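Long-range contact in integrase (Enterobacteria phage lambda, PDB 1AE9), which cuts and rejoins DNA in site-specific recombination, integrating phage lambda into the host genome and, together with excisionase, excising the prophage: residues A[63-67]-A[172-177]. Sequence-based numbering, arbitrary orientation.
Sequences KIAIP and REWDKI
Lys63 meets Trp174 with the root of its side chain: CB sits over one face of the indole, 3.8 Å from the centroid of the six-membered ring, in a CH-pi contact. Because CG stands beside the backbone N (chi1 -74°), the chain then runs across the ring at about a right angle, and the bend at chi3 carries CE to within 3.4 Å of Glu173 O, close to the Arg172 side chain. The same lysine's O accepts a nearly straight bond from Asp175 N, 2.9 Å long. Beyond it, Ile64 O lies at the edge of the indole, near its plane, so main chain and side chain of consecutive residues border one ring, which Tyr54 of strand 52-56 also meets edge-to-face. Ile64 CG2 lies against CB and OD2 of Asp175, on the side where Asp175 touches His153 of helix 148-155. Ala65 supplies both remaining backbone bonds: its N donates to Asp175 O (2.8 Å), and its O receives Ile177 N (3.0 Å) in the carbonyl plane. Ala65 CB lies on the other face of the sheet, 4.1 Å from Lys176 CD. Ile66 points away from 172-177 and packs on Leu154, whereas Pro67 ends the pairing with CD against Ile177 CB at 3.5 Å; Ile177 in turn packs on Phe150 and His153. Ala65 thus bonds to the two residues flanking its bridge partner Lys176, the parallel pattern. This pair joins strand 173-176 to the antiparallel strands 48-49, 52-56 and 63-67. Glu173 and Asp175 touch Phe166, which replaces the nucleophilic tyrosine, so the mixed beta-sheet borders the active site of this tyrosine recombinase catalytic domain.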
loop_
_atom_site.group_PDB
_atom_site.type_symbol
_atom_site.label_atom_id
_atom_site.label_comp_id
_atom_site.label_asym_id
_atom_site.label_seq_id
_atom_site.Cartn_x
_atom_site.Cartn_y
_atom_site.Cartn_z
ATOM N N LYS A 63 -7.993 -22.883 -6.642
ATOM C CA LYS A 63 -6.883 -23.690 -6.131
ATOM C C LYS A 63 -6.252 -24.555 -7.225
ATOM O O LYS A 63 -6.889 -25.480 -7.734
ATOM C CB LYS A 63 -7.372 -24.576 -4.980
ATOM C CG LYS A 63 -7.606 -23.823 -3.688
ATOM C CD LYS A 63 -8.199 -24.706 -2.606
ATOM C CE LYS A 63 -9.638 -25.051 -2.922
ATOM N NZ LYS A 63 -10.453 -23.824 -3.149
ATOM N N ILE A 64 -4.989 -24.287 -7.551
ATOM C CA ILE A 64 -4.293 -25.037 -8.594
ATOM C C ILE A 64 -2.953 -25.589 -8.134
ATOM O O ILE A 64 -2.315 -25.035 -7.238
ATOM C CB ILE A 64 -4.053 -24.162 -9.855
ATOM C CG1 ILE A 64 -3.212 -22.933 -9.503
ATOM C CG2 ILE A 64 -5.375 -23.708 -10.448
ATOM C CD1 ILE A 64 -2.923 -22.042 -10.691
ATOM N N ALA A 65 -2.543 -26.703 -8.731
ATOM C CA ALA A 65 -1.263 -27.324 -8.413
ATOM C C ALA A 65 -0.414 -27.165 -9.674
ATOM O O ALA A 65 -0.717 -27.765 -10.712
ATOM C CB ALA A 65 -1.458 -28.803 -8.068
ATOM N N ILE A 66 0.613 -26.319 -9.595
ATOM C CA ILE A 66 1.478 -26.035 -10.740
ATOM C C ILE A 66 2.723 -26.918 -10.775
ATOM O O ILE A 66 3.508 -26.933 -9.826
ATOM C CB ILE A 66 1.924 -24.536 -10.756
ATOM C CG1 ILE A 66 0.714 -23.610 -10.564
ATOM C CG2 ILE A 66 2.596 -24.204 -12.087
ATOM C CD1 ILE A 66 1.074 -22.130 -10.450
ATOM N N PRO A 67 2.915 -27.677 -11.867
ATOM C CA PRO A 67 4.098 -28.538 -11.945
ATOM C C PRO A 67 5.346 -27.677 -12.089
ATOM O O PRO A 67 5.393 -26.789 -12.947
ATOM C CB PRO A 67 3.821 -29.388 -13.191
ATOM C CG PRO A 67 3.004 -28.475 -14.059
ATOM C CD PRO A 67 2.070 -27.817 -13.069
ATOM N N ARG A 172 -9.803 -29.823 0.999
ATOM C CA ARG A 172 -9.808 -28.975 -0.194
ATOM C C ARG A 172 -9.449 -29.699 -1.490
ATOM O O ARG A 172 -8.570 -30.562 -1.510
ATOM C CB ARG A 172 -8.859 -27.793 -0.002
ATOM C CG ARG A 172 -9.205 -26.891 1.165
ATOM C CD ARG A 172 -8.141 -25.826 1.340
ATOM N NE ARG A 172 -6.822 -26.405 1.589
ATOM C CZ ARG A 172 -6.149 -26.275 2.730
ATOM N NH1 ARG A 172 -6.662 -25.583 3.745
ATOM N NH2 ARG A 172 -4.957 -26.843 2.863
ATOM N N GLU A 173 -10.120 -29.318 -2.571
ATOM C CA GLU A 173 -9.876 -29.912 -3.874
ATOM C C GLU A 173 -9.002 -28.998 -4.732
ATOM O O GLU A 173 -9.285 -27.805 -4.872
ATOM C CB GLU A 173 -11.197 -30.198 -4.589
ATOM C CG GLU A 173 -11.012 -30.869 -5.944
ATOM C CD GLU A 173 -12.303 -31.425 -6.519
ATOM O OE1 GLU A 173 -13.138 -30.626 -7.002
ATOM O OE2 GLU A 173 -12.476 -32.666 -6.495
ATOM N N TRP A 174 -7.949 -29.569 -5.305
ATOM C CA TRP A 174 -7.022 -28.825 -6.146
ATOM C C TRP A 174 -7.058 -29.256 -7.610
ATOM O O TRP A 174 -7.186 -30.443 -7.927
ATOM C CB TRP A 174 -5.594 -28.979 -5.617
ATOM C CG TRP A 174 -5.402 -28.429 -4.245
ATOM C CD1 TRP A 174 -5.770 -29.013 -3.068
ATOM C CD2 TRP A 174 -4.806 -27.177 -3.904
ATOM N NE1 TRP A 174 -5.444 -28.199 -2.014
ATOM C CE2 TRP A 174 -4.849 -27.065 -2.497
ATOM C CE3 TRP A 174 -4.240 -26.136 -4.649
ATOM C CZ2 TRP A 174 -4.347 -25.949 -1.817
ATOM C CZ3 TRP A 174 -3.741 -25.030 -3.975
ATOM C CH2 TRP A 174 -3.798 -24.946 -2.573
ATOM N N ASP A 175 -6.942 -28.279 -8.499
ATOM C CA ASP A 175 -6.928 -28.518 -9.936
ATOM C C ASP A 175 -5.454 -28.750 -10.331
ATOM O O ASP A 175 -4.617 -27.857 -10.192
ATOM C CB ASP A 175 -7.520 -27.288 -10.643
ATOM C CG ASP A 175 -7.658 -27.466 -12.145
ATOM O OD1 ASP A 175 -8.125 -28.536 -12.590
ATOM O OD2 ASP A 175 -7.323 -26.515 -12.887
ATOM N N LYS A 176 -5.134 -29.972 -10.752
ATOM C CA LYS A 176 -3.769 -30.340 -11.151
ATOM C C LYS A 176 -3.485 -29.847 -12.575
ATOM O O LYS A 176 -4.273 -30.111 -13.486
ATOM C CB LYS A 176 -3.619 -31.865 -11.119
ATOM C CG LYS A 176 -2.200 -32.403 -10.931
ATOM C CD LYS A 176 -1.894 -32.638 -9.446
ATOM C CE LYS A 176 -0.801 -33.693 -9.245
ATOM N NZ LYS A 176 -0.559 -33.987 -7.801
ATOM N N ILE A 177 -2.397 -29.103 -12.764
ATOM C CA ILE A 177 -2.042 -28.606 -14.095
ATOM C C ILE A 177 -1.186 -29.675 -14.774
ATOM O O ILE A 177 -0.257 -30.225 -14.168
ATOM C CB ILE A 177 -1.268 -27.255 -14.042
ATOM C CG1 ILE A 177 -2.094 -26.185 -13.322
ATOM C CG2 ILE A 177 -0.953 -26.768 -15.452
ATOM C CD1 ILE A 177 -3.393 -25.812 -14.025
#